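Hydrogenase expression/formation protein HypE (Desulfovibrio vulgaris subsp. vulgaris, PDB 2Z1U) binds ATP with magnesium and probably uses it to dehydrate a thiocarbamoyl group on its C-terminal tail, a step toward the cyanide ligands of [NiFe] hydrogenases. Local coordinates at residues 20-25 with 128-133; 61-66 with 138-143; 160-165 with 231-236; 225-230 with 329-334. One frame throughout, in Å; residues are numbered along the deposited sequence.

Contact 1. Residues 20-25 with 128-133. With MG (magnesium ion), chain B; ATP (adenosine-5'-triphosphate), chain D.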
loop_
_atom_site.group_PDB
_atom_site.type_symbol
_atom_site.label_atom_id
_atom_site.label_comp_id
_atom_site.label_asym_id
_atom_site.label_seq_id
_atom_site.Cartn_x
_atom_site.Cartn_y
_atom_site.Cartn_z
ATOM N N HIS A 20 -10.347 -0.952 17.014
ATOM C CA HIS A 20 -10.914 0.371 16.772
ATOM C C HIS A 20 -10.320 1.417 17.722
ATOM O O HIS A 20 -10.108 2.563 17.329
ATOM C CB HIS A 20 -12.451 0.339 16.853
ATOM C CG HIS A 20 -13.091 -0.505 15.793
ATOM N ND1 HIS A 20 -13.389 -1.838 15.979
ATOM C CD2 HIS A 20 -13.467 -0.214 14.524
ATOM C CE1 HIS A 20 -13.925 -2.330 14.877
ATOM N NE2 HIS A 20 -13.992 -1.363 13.982
ATOM N N ARG A 21 -10.041 1.010 18.960
ATOM C CA ARG A 21 -9.375 1.872 19.944
ATOM C C ARG A 21 -7.961 2.284 19.493
ATOM O O ARG A 21 -7.606 3.467 19.517
ATOM C CB ARG A 21 -9.328 1.160 21.297
ATOM C CG ARG A 21 -8.991 2.058 22.465
ATOM C CD ARG A 21 -9.559 1.540 23.813
ATOM N NE ARG A 21 -9.255 0.132 24.112
ATOM C CZ ARG A 21 -8.034 -0.372 24.321
ATOM N NH1 ARG A 21 -6.948 0.394 24.232
ATOM N NH2 ARG A 21 -7.896 -1.664 24.594
ATOM N N LEU A 22 -7.160 1.307 19.075
ATOM C CA LEU A 22 -5.818 1.586 18.557
ATOM C C LEU A 22 -5.894 2.597 17.408
ATOM O O LEU A 22 -5.156 3.573 17.390
ATOM C CB LEU A 22 -5.162 0.305 18.051
ATOM C CG LEU A 22 -3.672 -0.011 18.222
ATOM C CD1 LEU A 22 -3.209 -0.829 17.053
ATOM C CD2 LEU A 22 -2.742 1.192 18.463
ATOM N N ILE A 23 -6.801 2.352 16.458
ATOM C CA ILE A 23 -6.974 3.220 15.294
ATOM C C ILE A 23 -7.343 4.652 15.714
ATOM O O ILE A 23 -6.683 5.597 15.294
ATOM C CB ILE A 23 -8.004 2.642 14.289
ATOM C CG1 ILE A 23 -7.438 1.395 13.604
ATOM C CG2 ILE A 23 -8.393 3.687 13.245
ATOM C CD1 ILE A 23 -8.492 0.606 12.797
ATOM N N SER A 24 -8.372 4.818 16.551
ATOM C CA SER A 24 -8.754 6.167 17.000
ATOM C C SER A 24 -7.748 6.836 17.929
ATOM O O SER A 24 -7.412 8.005 17.744
ATOM C CB SER A 24 -10.165 6.198 17.614
ATOM O OG SER A 24 -11.135 6.060 16.569
ATOM N N ASP A 25 -7.265 6.102 18.924
ATOM C CA ASP A 25 -6.462 6.714 19.986
ATOM C C ASP A 25 -5.002 6.920 19.606
ATOM O O ASP A 25 -4.329 7.758 20.195
ATOM C CB ASP A 25 -6.558 5.912 21.284
ATOM C CG ASP A 25 -7.975 5.862 21.852
ATOM O OD1 ASP A 25 -8.899 6.517 21.309
ATOM O OD2 ASP A 25 -8.162 5.148 22.853
ATOM N N GLY A 128 -5.928 3.899 5.958
ATOM C CA GLY A 128 -4.957 2.987 6.542
ATOM C C GLY A 128 -5.439 1.563 6.759
ATOM O O GLY A 128 -6.599 1.219 6.509
ATOM N N ASP A 129 -4.510 0.731 7.216
ATOM C CA ASP A 129 -4.817 -0.639 7.594
ATOM C C ASP A 129 -3.828 -1.063 8.654
ATOM O O ASP A 129 -2.701 -0.595 8.665
ATOM C CB ASP A 129 -4.703 -1.571 6.380
ATOM C CG ASP A 129 -5.174 -2.985 6.690
ATOM O OD1 ASP A 129 -6.331 -3.134 7.165
ATOM O OD2 ASP A 129 -4.408 -3.941 6.453
ATOM N N THR A 130 -4.255 -1.975 9.518
ATOM C CA THR A 130 -3.451 -2.456 10.621
ATOM C C THR A 130 -3.701 -3.960 10.742
ATOM O O THR A 130 -4.806 -4.406 11.098
ATOM C CB THR A 130 -3.837 -1.758 11.958
ATOM O OG1 THR A 130 -3.873 -0.333 11.757
ATOM C CG2 THR A 130 -2.816 -2.108 13.068
ATOM N N LYS A 131 -2.666 -4.731 10.434
ATOM C CA LYS A 131 -2.705 -6.175 10.570
ATOM C C LYS A 131 -1.693 -6.529 11.662
ATOM O O LYS A 131 -0.570 -6.032 11.658
ATOM C CB LYS A 131 -2.356 -6.874 9.232
ATOM C CG LYS A 131 -3.392 -6.762 8.067
ATOM C CD LYS A 131 -4.807 -7.245 8.485
ATOM C CE LYS A 131 -5.798 -7.438 7.345
ATOM N NZ LYS A 131 -6.112 -6.223 6.501
ATOM N N VAL A 132 -2.114 -7.359 12.609
ATOM C CA VAL A 132 -1.220 -7.889 13.637
ATOM C C VAL A 132 -1.112 -9.396 13.433
ATOM O O VAL A 132 -2.117 -10.104 13.473
ATOM C CB VAL A 132 -1.723 -7.580 15.077
ATOM C CG1 VAL A 132 -0.711 -8.076 16.124
ATOM C CG2 VAL A 132 -1.973 -6.077 15.261
ATOM N N VAL A 133 0.100 -9.885 13.200
ATOM C CA VAL A 133 0.321 -11.324 12.979
ATOM C C VAL A 133 0.937 -11.993 14.231
ATOM O O VAL A 133 1.586 -11.310 15.028
ATOM C CB VAL A 133 1.195 -11.569 11.703
ATOM C CG1 VAL A 133 0.439 -11.151 10.457
ATOM C CG2 VAL A 133 2.530 -10.823 11.810
HETATM MG MG MG B . -8.278 -2.838 6.389
HETATM P PG ATP D . -10.414 -5.164 7.073
HETATM O O1G ATP D . -8.966 -4.642 7.103
HETATM O O2G ATP D . -10.763 -5.915 8.321
HETATM O O3G ATP D . -10.794 -5.894 5.792
HETATM P PB ATP D . -11.471 -2.540 6.379
HETATM O O1B ATP D . -10.159 -2.488 5.569
HETATM O O2B ATP D . -12.752 -2.245 5.661
HETATM O O3B ATP D . -11.463 -3.940 7.156
HETATM P PA ATP D . -10.189 -1.399 8.652
HETATM O O1A ATP D . -10.723 -2.139 9.875
HETATM O O2A ATP D . -8.874 -1.945 8.171
HETATM O O3A ATP D . -11.359 -1.397 7.505
HETATM O "O5'" ATP D . -10.121 0.154 8.888
HETATM C "C5'" ATP D . -11.118 0.859 9.641
HETATM C "C4'" ATP D . -10.809 2.335 9.506
HETATM O "O4'" ATP D . -9.577 2.567 10.219
HETATM C "C3'" ATP D . -10.569 2.758 8.067
HETATM O "O3'" ATP D . -11.126 4.075 7.888
HETATM C "C2'" ATP D . -9.045 2.836 7.928
HETATM O "O2'" ATP D . -8.686 3.864 7.004
HETATM C "C1'" ATP D . -8.588 3.174 9.361
HETATM N N9 ATP D . -7.264 2.597 9.715
HETATM C C8 ATP D . -6.981 1.321 10.015
HETATM N N7 ATP D . -5.666 1.181 10.303
HETATM C C5 ATP D . -5.115 2.398 10.137
HETATM C C6 ATP D . -3.754 2.971 10.264
HETATM N N6 ATP D . -2.721 2.165 10.597
HETATM N N1 ATP D . -3.605 4.270 10.027
HETATM C C2 ATP D . -4.610 5.097 9.678
HETATM N N3 ATP D . -5.877 4.632 9.560
HETATM C C4 ATP D . -6.158 3.322 9.778
HETATM O O HOH W 1 -7.863 -1.037 5.714
#

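Contact 2. Residues 61-66 with 138-143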
loop_
_atom_site.group_PDB
_atom_site.type_symbol
_atom_site.label_atom_id
_atom_site.label_comp_id
_atom_site.label_asym_id
_atom_site.label_seq_id
_atom_site.Cartn_x
_atom_site.Cartn_y
_atom_site.Cartn_z
ATOM N N ASP A 61 15.892 -2.627 8.942
ATOM C CA ASP A 61 16.374 -3.238 10.161
ATOM C C ASP A 61 17.736 -2.632 10.438
ATOM O O ASP A 61 18.643 -2.786 9.614
ATOM C CB ASP A 61 16.468 -4.754 9.981
ATOM C CG ASP A 61 16.999 -5.462 11.215
ATOM O OD1 ASP A 61 17.814 -6.391 11.037
ATOM O OD2 ASP A 61 16.623 -5.086 12.349
ATOM N N PRO A 62 17.903 -1.942 11.593
ATOM C CA PRO A 62 16.953 -1.738 12.692
ATOM C C PRO A 62 15.872 -0.691 12.395
ATOM O O PRO A 62 15.970 0.047 11.412
ATOM C CB PRO A 62 17.850 -1.256 13.838
ATOM C CG PRO A 62 18.956 -0.537 13.154
ATOM C CD PRO A 62 19.198 -1.282 11.867
ATOM N N ILE A 63 14.863 -0.636 13.260
ATOM C CA ILE A 63 13.714 0.247 13.079
ATOM C C ILE A 63 14.117 1.687 13.335
ATOM O O ILE A 63 13.632 2.592 12.653
ATOM C CB ILE A 63 12.545 -0.142 14.032
ATOM C CG1 ILE A 63 12.008 -1.529 13.687
ATOM C CG2 ILE A 63 11.437 0.905 14.015
ATOM C CD1 ILE A 63 10.799 -1.944 14.538
ATOM N N PHE A 64 14.993 1.875 14.324
ATOM C CA PHE A 64 15.524 3.189 14.699
ATOM C C PHE A 64 17.026 3.260 14.411
ATOM O O PHE A 64 17.766 2.307 14.681
ATOM C CB PHE A 64 15.236 3.503 16.185
ATOM C CG PHE A 64 13.752 3.515 16.536
ATOM C CD1 PHE A 64 12.956 4.621 16.242
ATOM C CD2 PHE A 64 13.158 2.416 17.154
ATOM C CE1 PHE A 64 11.581 4.629 16.529
ATOM C CE2 PHE A 64 11.785 2.413 17.457
ATOM C CZ PHE A 64 10.996 3.525 17.140
ATOM N N PHE A 65 17.461 4.393 13.858
ATOM C CA PHE A 65 18.871 4.630 13.482
ATOM C C PHE A 65 19.144 6.137 13.532
ATOM O O PHE A 65 18.200 6.917 13.549
ATOM C CB PHE A 65 19.168 4.059 12.079
ATOM C CG PHE A 65 18.038 4.236 11.088
ATOM C CD1 PHE A 65 17.969 5.375 10.287
ATOM C CD2 PHE A 65 17.038 3.268 10.962
ATOM C CE1 PHE A 65 16.922 5.542 9.370
ATOM C CE2 PHE A 65 15.986 3.434 10.059
ATOM C CZ PHE A 65 15.930 4.576 9.261
ATOM N N PRO A 66 20.426 6.559 13.621
ATOM C CA PRO A 66 20.710 7.992 13.526
ATOM C C PRO A 66 20.074 8.629 12.288
ATOM O O PRO A 66 20.269 8.138 11.172
ATOM C CB PRO A 66 22.237 8.029 13.432
ATOM C CG PRO A 66 22.660 6.850 14.235
ATOM C CD PRO A 66 21.655 5.787 13.881
ATOM N N CYS A 138 6.288 -12.189 11.515
ATOM C CA CYS A 138 7.076 -11.105 10.918
ATOM C C CYS A 138 8.031 -10.509 11.944
ATOM O O CYS A 138 7.797 -10.615 13.153
ATOM C CB CYS A 138 6.183 -10.013 10.293
ATOM S SG CYS A 138 5.450 -8.853 11.459
ATOM N N ASP A 139 9.113 -9.901 11.463
ATOM C CA ASP A 139 10.101 -9.284 12.344
ATOM C C ASP A 139 9.667 -7.883 12.778
ATOM O O ASP A 139 10.013 -6.886 12.131
ATOM C CB ASP A 139 11.490 -9.268 11.683
ATOM C CG ASP A 139 12.576 -8.706 12.589
ATOM O OD1 ASP A 139 12.451 -8.749 13.836
ATOM O OD2 ASP A 139 13.569 -8.217 12.035
ATOM N N LYS A 140 8.880 -7.833 13.858
ATOM C CA LYS A 140 8.444 -6.584 14.525
ATOM C C LYS A 140 7.428 -5.755 13.737
ATOM O O LYS A 140 6.313 -5.518 14.212
ATOM C CB LYS A 140 9.626 -5.679 14.917
ATOM C CG LYS A 140 10.752 -6.331 15.699
ATOM C CD LYS A 140 11.745 -5.274 16.166
ATOM C CE LYS A 140 13.179 -5.750 16.035
ATOM N NZ LYS A 140 13.361 -7.150 16.455
ATOM N N MET A 141 7.813 -5.299 12.544
ATOM C CA MET A 141 7.001 -4.297 11.852
ATOM C C MET A 141 7.445 -3.997 10.435
ATOM O O MET A 141 8.621 -3.672 10.196
ATOM C CB MET A 141 7.044 -3.002 12.663
ATOM C CG MET A 141 6.381 -1.800 12.040
ATOM S SD MET A 141 6.723 -0.429 13.146
ATOM C CE MET A 141 6.021 0.871 12.213
ATOM N N PHE A 142 6.483 -4.069 9.512
ATOM C CA PHE A 142 6.649 -3.549 8.164
ATOM C C PHE A 142 5.575 -2.500 7.928
ATOM O O PHE A 142 4.495 -2.559 8.524
ATOM C CB PHE A 142 6.517 -4.659 7.107
ATOM C CG PHE A 142 7.425 -5.847 7.339
ATOM C CD1 PHE A 142 6.929 -7.140 7.227
ATOM C CD2 PHE A 142 8.764 -5.674 7.684
ATOM C CE1 PHE A 142 7.748 -8.236 7.444
ATOM C CE2 PHE A 142 9.595 -6.767 7.903
ATOM C CZ PHE A 142 9.085 -8.046 7.781
ATOM N N ILE A 143 5.862 -1.541 7.052
ATOM C CA ILE A 143 4.871 -0.528 6.705
ATOM C C ILE A 143 4.855 -0.400 5.194
ATOM O O ILE A 143 5.919 -0.293 4.563
ATOM C CB ILE A 143 5.216 0.869 7.316
ATOM C CG1 ILE A 143 5.546 0.767 8.807
ATOM C CG2 ILE A 143 4.078 1.878 7.074
ATOM C CD1 ILE A 143 6.037 2.112 9.440
#

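Contact 3. Residues 160-165 with 231-236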
loop_
_atom_site.group_PDB
_atom_site.type_symbol
_atom_site.label_atom_id
_atom_site.label_comp_id
_atom_site.label_asym_id
_atom_site.label_seq_id
_atom_site.Cartn_x
_atom_site.Cartn_y
_atom_site.Cartn_z
ATOM N N ASP A 160 12.644 7.504 -19.263
ATOM C CA ASP A 160 12.946 7.393 -20.694
ATOM C C ASP A 160 13.198 8.725 -21.416
ATOM O O ASP A 160 13.296 8.758 -22.648
ATOM C CB ASP A 160 11.869 6.554 -21.413
ATOM C CG ASP A 160 10.508 7.237 -21.476
ATOM O OD1 ASP A 160 10.295 8.297 -20.844
ATOM O OD2 ASP A 160 9.627 6.688 -22.163
ATOM N N ARG A 161 13.338 9.813 -20.657
ATOM C CA ARG A 161 13.454 11.153 -21.258
ATOM C C ARG A 161 14.843 11.813 -21.214
ATOM O O ARG A 161 14.995 12.975 -21.635
ATOM C CB ARG A 161 12.383 12.085 -20.657
ATOM C CG ARG A 161 10.943 11.686 -21.013
ATOM C CD ARG A 161 9.918 12.794 -20.698
ATOM N NE ARG A 161 10.218 14.009 -21.451
ATOM C CZ ARG A 161 10.324 15.235 -20.937
ATOM N NH1 ARG A 161 10.111 15.455 -19.643
ATOM N NH2 ARG A 161 10.635 16.252 -21.741
ATOM N N ALA A 162 15.853 11.083 -20.730
ATOM C CA ALA A 162 17.234 11.567 -20.783
ATOM C C ALA A 162 17.677 11.603 -22.244
ATOM O O ALA A 162 17.488 10.633 -22.975
ATOM C CB ALA A 162 18.164 10.683 -19.973
ATOM N N ARG A 163 18.232 12.730 -22.667
ATOM C CA ARG A 163 18.627 12.904 -24.061
ATOM C C ARG A 163 20.070 13.426 -24.167
ATOM O O ARG A 163 20.571 14.043 -23.221
ATOM C CB ARG A 163 17.605 13.806 -24.784
ATOM C CG ARG A 163 17.724 15.312 -24.490
ATOM C CD ARG A 163 17.209 16.166 -25.671
ATOM N NE ARG A 163 17.562 17.591 -25.583
ATOM C CZ ARG A 163 16.687 18.589 -25.414
ATOM N NH1 ARG A 163 15.390 18.335 -25.308
ATOM N NH2 ARG A 163 17.107 19.853 -25.361
ATOM N N PRO A 164 20.767 13.140 -25.299
ATOM C CA PRO A 164 22.127 13.640 -25.522
ATOM C C PRO A 164 22.307 15.120 -25.180
ATOM O O PRO A 164 21.485 15.950 -25.573
ATOM C CB PRO A 164 22.349 13.408 -27.026
ATOM C CG PRO A 164 21.486 12.214 -27.340
ATOM C CD PRO A 164 20.308 12.266 -26.398
ATOM N N GLY A 165 23.375 15.431 -24.448
ATOM C CA GLY A 165 23.670 16.802 -24.037
ATOM C C GLY A 165 23.123 17.210 -22.675
ATOM O O GLY A 165 23.486 18.269 -22.159
ATOM N N ASN A 231 21.904 3.349 -14.375
ATOM C CA ASN A 231 21.759 2.240 -15.336
ATOM C C ASN A 231 20.303 2.111 -15.807
ATOM O O ASN A 231 20.044 1.854 -16.993
ATOM C CB ASN A 231 22.199 0.927 -14.704
ATOM C CG ASN A 231 23.654 0.661 -14.887
ATOM O OD1 ASN A 231 24.463 0.963 -14.012
ATOM N ND2 ASN A 231 24.011 0.123 -16.036
ATOM N N GLU A 232 19.360 2.300 -14.870
ATOM C CA GLU A 232 17.931 2.272 -15.197
ATOM C C GLU A 232 17.615 3.360 -16.205
ATOM O O GLU A 232 17.015 3.098 -17.244
ATOM C CB GLU A 232 17.059 2.478 -13.953
ATOM C CG GLU A 232 17.171 1.382 -12.932
ATOM C CD GLU A 232 16.333 1.691 -11.702
ATOM O OE1 GLU A 232 16.096 0.772 -10.901
ATOM O OE2 GLU A 232 15.870 2.831 -11.572
ATOM N N ILE A 233 18.062 4.575 -15.906
ATOM C CA ILE A 233 17.784 5.723 -16.754
ATOM C C ILE A 233 18.477 5.546 -18.113
ATOM O O ILE A 233 17.844 5.698 -19.159
ATOM C CB ILE A 233 18.207 7.035 -16.073
ATOM C CG1 ILE A 233 17.322 7.318 -14.842
ATOM C CG2 ILE A 233 18.258 8.172 -17.089
ATOM C CD1 ILE A 233 17.986 8.222 -13.781
ATOM N N ALA A 234 19.767 5.222 -18.107
ATOM C CA ALA A 234 20.462 4.947 -19.368
ATOM C C ALA A 234 19.724 3.897 -20.220
ATOM O O ALA A 234 19.577 4.075 -21.433
ATOM C CB ALA A 234 21.916 4.548 -19.117
ATOM N N GLY A 235 19.254 2.823 -19.584
ATOM C CA GLY A 235 18.502 1.770 -20.265
ATOM C C GLY A 235 17.146 2.205 -20.808
ATOM O O GLY A 235 16.819 1.923 -21.961
ATOM N N GLN A 236 16.368 2.910 -19.990
ATOM C CA GLN A 236 15.052 3.419 -20.394
ATOM C C GLN A 236 15.191 4.476 -21.481
ATOM O O GLN A 236 14.349 4.563 -22.364
ATOM C CB GLN A 236 14.301 4.031 -19.203
ATOM C CG GLN A 236 13.820 3.017 -18.170
ATOM C CD GLN A 236 12.883 3.615 -17.149
ATOM O OE1 GLN A 236 11.683 3.357 -17.182
ATOM N NE2 GLN A 236 13.421 4.381 -16.218
#

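Contact 4. Residues 225-230 with 329-334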
loop_
_atom_site.group_PDB
_atom_site.type_symbol
_atom_site.label_atom_id
_atom_site.label_comp_id
_atom_site.label_asym_id
_atom_site.label_seq_id
_atom_site.Cartn_x
_atom_site.Cartn_y
_atom_site.Cartn_z
ATOM N N GLY A 225 21.520 2.126 -5.212
ATOM C CA GLY A 225 22.281 3.376 -5.154
ATOM C C GLY A 225 22.334 4.143 -6.466
ATOM O O GLY A 225 21.575 3.856 -7.396
ATOM N N LEU A 226 23.236 5.122 -6.531
ATOM C CA LEU A 226 23.411 5.956 -7.714
ATOM C C LEU A 226 23.675 5.110 -8.960
ATOM O O LEU A 226 23.081 5.342 -10.021
ATOM C CB LEU A 226 24.597 6.912 -7.506
ATOM C CG LEU A 226 24.986 7.819 -8.686
ATOM C CD1 LEU A 226 23.881 8.817 -9.017
ATOM C CD2 LEU A 226 26.324 8.553 -8.450
ATOM N N ALA A 227 24.566 4.133 -8.820
ATOM C CA ALA A 227 24.985 3.340 -9.979
ATOM C C ALA A 227 23.802 2.596 -10.600
ATOM O O ALA A 227 23.606 2.663 -11.807
ATOM C CB ALA A 227 26.112 2.404 -9.614
ATOM N N THR A 228 22.860 2.021 -9.826
ATOM C CA THR A 228 21.881 1.244 -10.538
ATOM C C THR A 228 20.658 2.144 -10.930
ATOM O O THR A 228 20.111 1.882 -12.073
ATOM C CB THR A 228 21.346 0.015 -9.778
ATOM O OG1 THR A 228 22.421 -0.900 -9.529
ATOM C CG2 THR A 228 20.269 -0.685 -10.593
ATOM N N THR A 229 20.418 3.371 -10.342
ATOM C CA THR A 229 19.451 4.292 -10.982
ATOM C C THR A 229 19.967 4.920 -12.273
ATOM O O THR A 229 19.170 5.145 -13.182
ATOM C CB THR A 229 18.788 5.418 -10.072
ATOM O OG1 THR A 229 19.302 6.703 -10.433
ATOM C CG2 THR A 229 18.975 5.165 -8.621
ATOM N N LEU A 230 21.279 5.204 -12.370
ATOM C CA LEU A 230 21.837 5.679 -13.647
ATOM C C LEU A 230 21.738 4.612 -14.748
ATOM O O LEU A 230 21.541 4.936 -15.922
ATOM C CB LEU A 230 23.290 6.164 -13.502
ATOM C CG LEU A 230 23.483 7.423 -12.643
ATOM C CD1 LEU A 230 24.964 7.732 -12.520
ATOM C CD2 LEU A 230 22.700 8.615 -13.188
ATOM N N ARG A 329 35.832 3.328 -15.342
ATOM C CA ARG A 329 35.185 2.219 -14.668
ATOM C C ARG A 329 33.753 2.127 -15.163
ATOM O O ARG A 329 32.991 3.110 -15.122
ATOM C CB ARG A 329 35.241 2.390 -13.137
ATOM C CG ARG A 329 34.026 1.867 -12.391
ATOM C CD ARG A 329 34.386 0.940 -11.248
ATOM N NE ARG A 329 34.602 1.695 -10.031
ATOM C CZ ARG A 329 33.808 1.691 -8.957
ATOM N NH1 ARG A 329 32.722 0.919 -8.882
ATOM N NH2 ARG A 329 34.150 2.464 -7.933
ATOM N N LEU A 330 33.383 0.941 -15.632
ATOM C CA LEU A 330 31.994 0.658 -15.981
ATOM C C LEU A 330 31.220 0.409 -14.691
ATOM O O LEU A 330 31.600 -0.453 -13.900
ATOM C CB LEU A 330 31.935 -0.556 -16.929
ATOM C CG LEU A 330 30.574 -0.979 -17.484
ATOM C CD1 LEU A 330 29.914 0.114 -18.325
ATOM C CD2 LEU A 330 30.705 -2.286 -18.275
ATOM N N LEU A 331 30.158 1.184 -14.464
ATOM C CA LEU A 331 29.281 0.971 -13.316
ATOM C C LEU A 331 28.093 0.107 -13.727
ATOM O O LEU A 331 27.077 0.629 -14.177
ATOM C CB LEU A 331 28.765 2.312 -12.742
ATOM C CG LEU A 331 29.749 3.377 -12.231
ATOM C CD1 LEU A 331 28.984 4.603 -11.633
ATOM C CD2 LEU A 331 30.705 2.790 -11.212
ATOM N N SER A 332 28.208 -1.205 -13.558
ATOM C CA SER A 332 27.105 -2.114 -13.877
ATOM C C SER A 332 26.228 -2.362 -12.660
ATOM O O SER A 332 26.600 -2.002 -11.547
ATOM C CB SER A 332 27.641 -3.434 -14.433
ATOM O OG SER A 332 28.482 -3.191 -15.544
ATOM N N MET A 333 25.053 -2.955 -12.877
ATOM C CA MET A 333 24.141 -3.357 -11.819
ATOM C C MET A 333 24.724 -4.519 -10.984
ATOM O O MET A 333 25.468 -5.374 -11.497
ATOM C CB MET A 333 22.762 -3.713 -12.312
ATOM C CG MET A 333 21.857 -2.527 -12.671
ATOM S SD MET A 333 20.136 -3.031 -13.011
ATOM C CE MET A 333 19.516 -1.583 -13.855
ATOM N N LEU A 334 24.314 -4.549 -9.669
ATOM C CA LEU A 334 24.804 -5.399 -8.523
ATOM C C LEU A 334 24.988 -6.866 -8.898
ATOM O O LEU A 334 25.471 -7.356 -9.920
ATOM C CB LEU A 334 23.782 -5.277 -7.390
ATOM C CG LEU A 334 23.564 -3.873 -6.822
ATOM C CD1 LEU A 334 22.360 -3.872 -5.892
ATOM C CD2 LEU A 334 24.811 -3.412 -6.086
#

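Contact 1. Residues 20-25 with 128-133
L22 and I23 of helix 17-31 face T130 of strand 124-133, and each meets a different branch of it. L22 CD1 approaches the methyl T130 CG2 at 4.2 Å. I23 stands beside the hydroxyl, and its main partner is the adenine of ATP. It lies on one side of the base at the C8 rim, with I23 CD1 3.2 Å and I23 CG1 3.6 Å from ATP C8. The other branch, I23 CG2, reaches the ribose at ATP O4' (3.4 Å). T130 comes from the rim of the same base. Its OG1 donates a hydrogen bond to ATP N7 at 2.8 Å, from slightly above the base plane on the side of I23. With chi1 at -49°, OG1 lies beside the backbone N and CG2 points back toward L22, so one side chain serves both base and helix. This is the nucleotide site of the AIR synthase-related (PurM-like) fold, where strand 124-133 and an N-terminal helix hold ATP at the dimer interface. The residues before and after T130 serve the metal and the phosphates. D129 OD1 binds magnesium at 2.1 Å. One oxygen from each phosphate, a water and D56 of the second subunit complete the metal shell. K131 bends at chi2 and chi4 and brings NZ back to D129 OD2, a 2.8 Å salt bridge met on the syn side and 15° out of the carboxylate plane. The lysine also makes a weak hydrogen bond to ATP O1G. G128 N donates to the ribose at ATP O2' (2.9 Å).

Contact 2. Residues 61-66 with 138-143
I63, which reaches across to K140 and M141, uses its other branch on a ring of its own segment. I63 CG2 lies over one face of the F64 ring, 3.8 Å above the plane and displaced toward the rim. R109 makes a cation-pi contact with the same ring. F65 is met at its edge, in plane, by the carbonyl P62 O. The contact itself is made by the other arm of I63. With chi1 at -65°, CG1 is anti to the carbonyl carbon, and CD1 is carried to the lysine chain. There I63 CD1 touches K140 CD at 3.8 Å and K140 CB at 3.9 Å, the two side chains crossing at a slant. The same methyl approaches M141 CB at 4.3 Å. Beside this apolar patch two carboxylates come close, D61 OD2 and D139 OD2 at 4.4 Å. The like charges are probably eased by cations on D139. K140 bends at chi3 and chi4, and its NZ forms a 3.2 Å salt bridge with D139 OD1 on the syn side. R341 forms a salt bridge with D139 OD2. D139 centres an inverse gamma turn, closed by a weak bond from K140 N to C138 O. M141 N then bonds to D139 O. This tight turn leads into strand 141-151 of the four-stranded sheet, in the N-terminal domain of the PurM-like fold.

Contact 3. Residues 160-165 with 231-236
D160 packs against the backbone of Q236. D160 CB sits 3.3 Å from the carbonyl Q236 O, and D160 CA makes a CA-H...O contact with the same oxygen at 3.6 Å. The angle at the hydrogen is 126°, so this is a bent contact. D160 CG then turns away from the helix. Its chi1 of 68° places it between the backbone N and the carbonyl carbon. At the tip, D160 OD1 accepts a hydrogen bond from S158, just before the segment, so OD1 is tied to its own loop. Q236 answers with its base: Q236 CB lies 3.8 Å from D160 N, and the two CB atoms of D160 and Q236 are 4.1 Å apart. One turn earlier in the helix, I233 CG2 meets the methyl A162 CB at 3.8 Å. This branch of I233, anti to the backbone N, points at A162 CB. V217 and I277 touch both A162 and I233, so this pair belongs to the layer between helix and sheet. S237 OG binds A162 N and ties the loop to the helix end. The loop leading into strand 167-170 thus packs on the last turns of helix 225-237, at the margin of the layer between that helix and the sheet, in the alpha/beta C-terminal domain of the AIR synthase-related fold.

Contact 4. Residues 225-230 with 329-334
The chain leaves strand 328-330 and runs as a loop past the first turns of helix 225-237, with CA atoms 5.3 Å apart at T228 and M333 and 5.9 Å apart at A227 and L331. A227 turns its methyl to this loop. A227 CB meets both L331 CB and L331 CD1, each at 4.1 Å. The leucine side chain also touches V319 and M321 of the neighbouring strand. L331 thus fills the angle between helix and sheet. The fit of the methyl T228 CG2 to M333 is too close in the model, so the placing of the methionine side chain is doubtful. As modelled, T228 and M333 cross at about a right angle, and M333 CE comes 3.9 Å from T228 O. T228 OG1 is buried by the contact and has no partner in the model. Near it lie M333 CA at 3.8 Å and L334 CG at 4.2 Å. This part of the helix follows T222 and R223, which bind ATP, in the AIR synthase-related C-terminal domain. The loop after strand 328-330 runs close to this part of the site: the side chain of L334 is about 6 Å from that of R223. The backbone of A227 is bonded to L266, and S332 O to the hydroxyl of Y267. G15, H20 and S14 of the second subunit pack on T228, M333 and L334 in turn.

Overall arrangement
The contacts form two groups. Contacts 1 and 2 share the four-stranded sheet; their centres are 18 Å apart and V133 CG2 touches C138 SG at 3.5 Å. Contacts 3 and 4 use the same helix, 225-237, with centres 13 Å apart. Within one chain the groups are far apart: contacts 1 and 4 have centres about 40 Å apart. The dimer brings them together. H20 of contact 1 bonds to E232 and packs on M333 of the second subunit. The ATP of contact 1 is also bonded by T222 and R223 of the second subunit, just before its helix 225-237. The side chain of Q236 is about 7 Å and that of T228 about 8 Å from a nucleotide.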